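Local coordinates for protein Methylcobalamin\: coenzyme M methyltransferase (Methanosarcina mazei, PDB 4AY7) that transfers the methyl group of a methylated corrinoid to coenzyme M in methanogenesis, using a zinc ion as cofactor, at residues 69-74 with 141-146; 168-173 with 179-184. One frame throughout, in Å; residues are numbered along the deposited sequence. Where two conformers were deposited one is given.

How the contacts relate
Both contacts lie on the helical outside of a TIM barrel of the uroporphyrinogen decarboxylase family, with the chain's centre between them. Their own centres are 41 Å apart and their nearest atoms about 29 Å, so neither touches the other. Along the chain they follow in series: contact 1 joins the C-terminal ends of helices 59-71 and 130-144, which precede the neighbouring parallel strands 78-80 and 150-155. Contact 2 comes after strand 150-155 in sequence and joins helix 167-176 to helix 178-202, which leads on to strand 206-210. Contact 1 is a polar surface link and contact 2 a buried apolar one; they thus tie together separate parts of the barrel's helical shell, both remote from the zinc site.

Contact 1 (69-74 with 141-146); sequences NHELSG and REKVGP
Glu71 and Lys143 reach for each other from opposite directions and meet in a salt bridge, NZ of Lys143 lying 3.1 Å from OE1 of Glu71. The ammonium group comes to the syn side of that oxygen, 23° out of the carboxylate plane. The glutamate chain is extended beyond CG, whereas the lysine bends twice: the bend at chi2 (-127°) brings Lys143 CD to 3.5 Å from Glu71 OE2, and the one at chi4 then turns NZ toward OE1. Long, flexible charged residues suit this place, since both are exposed and the nearest backbones, at Glu71 and Val144, keep their CA atoms 9.6 Å apart.

Apolar contact is thinner. Val144 CG1 approaches the His70 ring obliquely, 4.3 Å from its CD2, and the Val144 side chain also rests on Leu67 of helix 59-71. The imidazole is held through ND1, hydrogen-bonded to Leu75 O.

Gly145 is the first residue to leave helical angles after helix 130-144; its positive phi, and the preceding carbonyl O that would crowd a CB, call for glycine. Arg141, one turn earlier, bonds Gly145 O through NH1 at 2.8 Å, while its NH2 pairs with Asp205.

With one ion pair and little buried surface, the chemistry implies a water-facing tether between two helix ends, probably modest in strength.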
loop_
_atom_site.group_PDB
_atom_site.type_symbol
_atom_site.label_atom_id
_atom_site.label_comp_id
_atom_site.label_asym_id
_atom_site.label_seq_id
_atom_site.Cartn_x
_atom_site.Cartn_y
_atom_site.Cartn_z
ATOM N N ASN A 69 10.471 -7.379 -10.111
ATOM C CA ASN A 69 10.984 -6.846 -8.850
ATOM C C ASN A 69 10.734 -7.830 -7.695
ATOM O O ASN A 69 10.521 -7.409 -6.509
ATOM C CB ASN A 69 10.402 -5.442 -8.489
ATOM C CG ASN A 69 11.290 -4.691 -7.479
ATOM O OD1 ASN A 69 12.240 -5.290 -6.945
ATOM N ND2 ASN A 69 11.030 -3.395 -7.238
ATOM N N HIS A 70 10.673 -9.109 -8.078
ATOM C CA HIS A 70 10.705 -10.228 -7.174
ATOM C C HIS A 70 11.859 -11.101 -7.598
ATOM O O HIS A 70 12.740 -11.437 -6.808
ATOM C CB HIS A 70 9.376 -10.996 -7.213
ATOM C CG HIS A 70 9.453 -12.337 -6.585
ATOM N ND1 HIS A 70 9.818 -12.503 -5.293
ATOM C CD2 HIS A 70 9.253 -13.602 -7.108
ATOM C CE1 HIS A 70 9.849 -13.823 -4.998
ATOM N NE2 HIS A 70 9.496 -14.499 -6.110
ATOM N N GLU A 71 11.846 -11.482 -8.852
ATOM C CA GLU A 71 12.831 -12.408 -9.370
ATOM C C GLU A 71 14.253 -11.790 -9.528
ATOM O O GLU A 71 15.219 -12.454 -9.236
ATOM C CB GLU A 71 12.269 -13.131 -10.617
ATOM C CG GLU A 71 11.116 -14.067 -10.174
ATOM C CD GLU A 71 10.466 -14.925 -11.275
ATOM O OE1 GLU A 71 10.969 -14.935 -12.423
ATOM O OE2 GLU A 71 9.439 -15.608 -10.972
ATOM N N LEU A 72 14.357 -10.516 -9.889
ATOM C CA LEU A 72 15.638 -9.844 -9.993
ATOM C C LEU A 72 16.102 -9.137 -8.697
ATOM O O LEU A 72 17.322 -8.922 -8.490
ATOM C CB LEU A 72 15.624 -8.870 -11.185
ATOM C CG LEU A 72 15.607 -9.582 -12.530
ATOM C CD1 LEU A 72 15.269 -8.630 -13.658
ATOM C CD2 LEU A 72 16.964 -10.248 -12.763
ATOM N N SER A 73 15.173 -8.752 -7.805
ATOM C CA SER A 73 15.567 -7.959 -6.645
ATOM C C SER A 73 15.760 -8.784 -5.366
ATOM O O SER A 73 16.494 -8.364 -4.486
ATOM C CB SER A 73 14.548 -6.886 -6.332
ATOM O OG SER A 73 13.301 -7.521 -5.982
ATOM N N GLY A 74 15.046 -9.896 -5.269
ATOM C CA GLY A 74 15.016 -10.736 -4.150
ATOM C C GLY A 74 14.018 -10.296 -3.068
ATOM O O GLY A 74 13.997 -10.915 -1.987
ATOM N N ARG A 141 0.192 -15.684 -9.423
ATOM C CA ARG A 141 0.009 -16.936 -8.713
ATOM C C ARG A 141 0.409 -18.143 -9.530
ATOM O O ARG A 141 1.100 -19.032 -9.047
ATOM C CB ARG A 141 -1.424 -17.128 -8.228
ATOM C CG ARG A 141 -1.614 -18.447 -7.489
ATOM C CD ARG A 141 -0.772 -18.569 -6.196
ATOM N NE ARG A 141 -1.163 -17.581 -5.192
ATOM C CZ ARG A 141 -0.334 -17.023 -4.277
ATOM N NH1 ARG A 141 0.975 -17.299 -4.266
ATOM N NH2 ARG A 141 -0.806 -16.156 -3.371
ATOM N N GLU A 142 0.006 -18.193 -10.780
ATOM C CA GLU A 142 0.317 -19.348 -11.567
ATOM C C GLU A 142 1.811 -19.463 -11.763
ATOM O O GLU A 142 2.314 -20.561 -11.835
ATOM C CB GLU A 142 -0.400 -19.296 -12.941
ATOM C CG GLU A 142 -0.129 -20.534 -13.774
ATOM C CD GLU A 142 -1.093 -20.696 -14.948
ATOM O OE1 GLU A 142 -1.769 -19.693 -15.386
ATOM O OE2 GLU A 142 -1.150 -21.848 -15.452
ATOM N N LYS A 143 2.507 -18.347 -11.891
ATOM C CA LYS A 143 3.950 -18.395 -12.156
ATOM C C LYS A 143 4.771 -18.694 -10.905
ATOM O O LYS A 143 5.738 -19.450 -10.965
ATOM C CB LYS A 143 4.491 -17.099 -12.712
ATOM C CG LYS A 143 5.691 -17.385 -13.599
ATOM C CD LYS A 143 6.916 -16.580 -13.237
ATOM C CE LYS A 143 8.087 -16.959 -14.167
ATOM N NZ LYS A 143 8.825 -15.695 -14.496
ATOM N N VAL A 144 4.467 -18.035 -9.810
ATOM C CA VAL A 144 5.265 -18.231 -8.591
ATOM C C VAL A 144 4.816 -19.388 -7.689
ATOM O O VAL A 144 5.586 -19.843 -6.817
ATOM C CB VAL A 144 5.299 -16.964 -7.741
ATOM C CG1 VAL A 144 5.854 -15.833 -8.556
ATOM C CG2 VAL A 144 3.914 -16.651 -7.113
ATOM N N GLY A 145 3.582 -19.868 -7.865
ATOM C CA GLY A 145 3.125 -20.966 -7.049
ATOM C C GLY A 145 2.679 -20.531 -5.649
ATOM O O GLY A 145 2.559 -19.297 -5.344
ATOM N N PRO A 146 2.367 -21.521 -4.810
ATOM C CA PRO A 146 1.654 -21.247 -3.597
ATOM C C PRO A 146 2.532 -20.678 -2.488
ATOM O O PRO A 146 1.981 -20.120 -1.547
ATOM C CB PRO A 146 1.090 -22.627 -3.191
ATOM C CG PRO A 146 2.046 -23.609 -3.784
ATOM C CD PRO A 146 2.592 -22.968 -5.026
#

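Contact 2 (168-173 with 179-184); sequences KSFMKW and DLLEQA
Phe170 and Trp173 of helix 167-176 receive Leu181 and Leu180 of helix 178-202, two consecutive helices joined by a tight turn on the outside of the TIM barrel. The short connection makes the chain double back, and the two segments run at 127° to each other with their axes 8.9 Å apart. Leu181 is the bump that fits the hollow between Phe170 and Trp173, while Leu180 lies against the indole face.

Leu181 CD1 stands over the centre of the Phe170 ring, 3.8 Å from the centroid, in a CH-pi contact only 11° off the ring normal. Phe170 holds CG anti to its N (chi1 -171°), which swings the ring toward the leucine, while Ala161 and Val165 of helix 157-165 also touch it. A flat ring suits this buried place because it can offer a broad face to one methyl. On the other side of the hollow, Leu181 CB comes to 4.3 Å from Trp173 CB.

Leu180 lies across the indole. Leu180 CD1 is 3.9 Å from the centroid of the Trp173 six-membered ring, and Leu180 CB presses on Trp173 CE3 at 3.5 Å. Ser169 O, the acceptor of the Trp173 backbone N-H, lies on the opposite side, offset toward the rim of the indole. Were Trp173 replaced by an alanine, Leu180 would probably lose the face it lies on and a gap would be likely to open between the helices.

The backbones come closest at Trp173 and Leu181, whose CA atoms are 5.5 Å apart. Leu181 CD1 also meets main chain, resting 3.3 Å from Phe170 O.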
loop_
_atom_site.group_PDB
_atom_site.type_symbol
_atom_site.label_atom_id
_atom_site.label_comp_id
_atom_site.label_asym_id
_atom_site.label_seq_id
_atom_site.Cartn_x
_atom_site.Cartn_y
_atom_site.Cartn_z
ATOM N N LYS A 168 -10.851 19.185 -2.144
ATOM C CA LYS A 168 -11.370 20.480 -1.703
ATOM C C LYS A 168 -12.790 20.394 -1.062
ATOM O O LYS A 168 -13.063 21.030 -0.039
ATOM C CB LYS A 168 -11.366 21.399 -2.884
ATOM C CG LYS A 168 -11.717 22.821 -2.566
ATOM C CD LYS A 168 -11.917 23.590 -3.863
ATOM C CE LYS A 168 -12.883 24.755 -3.666
ATOM N NZ LYS A 168 -12.193 25.873 -2.965
ATOM N N SER A 169 -13.685 19.616 -1.672
ATOM C CA SER A 169 -15.020 19.400 -1.108
ATOM C C SER A 169 -14.901 18.569 0.161
ATOM O O SER A 169 -15.556 18.799 1.158
ATOM C CB SER A 169 -15.926 18.692 -2.087
ATOM O OG SER A 169 -16.034 19.460 -3.277
ATOM N N PHE A 170 -14.050 17.578 0.122
ATOM C CA PHE A 170 -13.859 16.676 1.295
ATOM C C PHE A 170 -13.414 17.472 2.528
ATOM O O PHE A 170 -14.029 17.360 3.594
ATOM C CB PHE A 170 -12.885 15.569 0.905
ATOM C CG PHE A 170 -12.744 14.475 1.903
ATOM C CD1 PHE A 170 -13.620 13.398 1.897
ATOM C CD2 PHE A 170 -11.729 14.488 2.797
ATOM C CE1 PHE A 170 -13.498 12.388 2.786
ATOM C CE2 PHE A 170 -11.603 13.469 3.724
ATOM C CZ PHE A 170 -12.469 12.399 3.691
ATOM N N MET A 171 -12.435 18.354 2.381
ATOM C CA MET A 171 -11.986 19.163 3.502
ATOM C C MET A 171 -13.070 20.120 3.982
ATOM O O MET A 171 -13.340 20.220 5.187
ATOM C CB MET A 171 -10.696 19.905 3.143
ATOM C CG MET A 171 -9.472 18.987 3.158
ATOM S SD MET A 171 -7.868 19.785 2.780
ATOM C CE MET A 171 -7.981 21.328 3.738
ATOM N N LYS A 172 -13.740 20.782 3.049
ATOM C CA LYS A 172 -14.793 21.743 3.384
ATOM C C LYS A 172 -15.953 21.056 4.088
ATOM O O LYS A 172 -16.465 21.568 5.058
ATOM C CB LYS A 172 -15.253 22.461 2.097
ATOM C CG LYS A 172 -16.198 23.652 2.238
ATOM C CD LYS A 172 -16.419 24.332 0.846
ATOM C CE LYS A 172 -16.883 25.805 0.884
ATOM N NZ LYS A 172 -18.319 26.119 0.489
ATOM N N TRP A 173 -16.354 19.875 3.625
ATOM C CA TRP A 173 -17.433 19.143 4.272
ATOM C C TRP A 173 -17.085 18.605 5.644
ATOM O O TRP A 173 -17.979 18.420 6.495
ATOM C CB TRP A 173 -17.888 18.008 3.403
ATOM C CG TRP A 173 -18.397 18.489 2.066
ATOM C CD1 TRP A 173 -18.610 19.785 1.644
ATOM C CD2 TRP A 173 -18.773 17.663 0.953
ATOM N NE1 TRP A 173 -19.043 19.794 0.343
ATOM C CE2 TRP A 173 -19.166 18.548 -0.110
ATOM C CE3 TRP A 173 -18.807 16.312 0.746
ATOM C CZ2 TRP A 173 -19.579 18.089 -1.327
ATOM C CZ3 TRP A 173 -19.205 15.850 -0.491
ATOM C CH2 TRP A 173 -19.614 16.715 -1.493
ATOM N N ASP A 179 -22.430 15.409 7.482
ATOM C CA ASP A 179 -23.274 14.350 6.931
ATOM C C ASP A 179 -22.786 13.910 5.574
ATOM O O ASP A 179 -22.898 12.736 5.223
ATOM C CB ASP A 179 -24.710 14.783 6.749
ATOM C CG ASP A 179 -25.573 14.355 7.843
ATOM O OD1 ASP A 179 -25.082 14.335 8.989
ATOM O OD2 ASP A 179 -26.763 14.064 7.600
ATOM N N LEU A 180 -22.375 14.873 4.746
ATOM C CA LEU A 180 -21.877 14.548 3.418
ATOM C C LEU A 180 -20.497 13.856 3.469
ATOM O O LEU A 180 -20.206 12.858 2.816
ATOM C CB LEU A 180 -21.826 15.811 2.509
ATOM C CG LEU A 180 -23.119 16.513 2.114
ATOM C CD1 LEU A 180 -22.728 17.764 1.327
ATOM C CD2 LEU A 180 -24.050 15.640 1.275
ATOM N N LEU A 181 -19.640 14.415 4.275
ATOM C CA LEU A 181 -18.415 13.737 4.635
ATOM C C LEU A 181 -18.638 12.254 5.015
ATOM O O LEU A 181 -17.977 11.345 4.444
ATOM C CB LEU A 181 -17.700 14.438 5.775
ATOM C CG LEU A 181 -16.299 13.886 5.945
ATOM C CD1 LEU A 181 -15.277 14.723 5.204
ATOM C CD2 LEU A 181 -15.945 13.867 7.434
ATOM N N GLU A 182 -19.561 12.006 5.953
ATOM C CA GLU A 182 -19.871 10.627 6.315
ATOM C C GLU A 182 -20.506 9.752 5.287
ATOM O O GLU A 182 -20.158 8.572 5.177
ATOM C CB GLU A 182 -20.713 10.554 7.593
ATOM C CG GLU A 182 -19.944 10.954 8.834
ATOM C CD GLU A 182 -20.765 10.618 10.084
ATOM O OE1 GLU A 182 -21.264 9.456 10.234
ATOM O OE2 GLU A 182 -20.970 11.549 10.873
ATOM N N GLN A 183 -21.385 10.319 4.472
ATOM C CA GLN A 183 -21.960 9.531 3.376
ATOM C C GLN A 183 -20.889 9.091 2.397
ATOM O O GLN A 183 -20.885 7.939 1.975
ATOM C CB GLN A 183 -23.018 10.328 2.648
ATOM C CG GLN A 183 -23.825 9.441 1.757
ATOM C CD GLN A 183 -24.898 10.209 1.033
ATOM O OE1 GLN A 183 -25.222 11.393 1.359
ATOM N NE2 GLN A 183 -25.501 9.532 0.067
ATOM N N ALA A 184 -19.975 9.999 2.050
ATOM C CA ALA A 184 -18.877 9.628 1.130
ATOM C C ALA A 184 -17.940 8.554 1.667
ATOM O O ALA A 184 -17.542 7.599 0.956
ATOM C CB ALA A 184 -18.088 10.881 0.746
#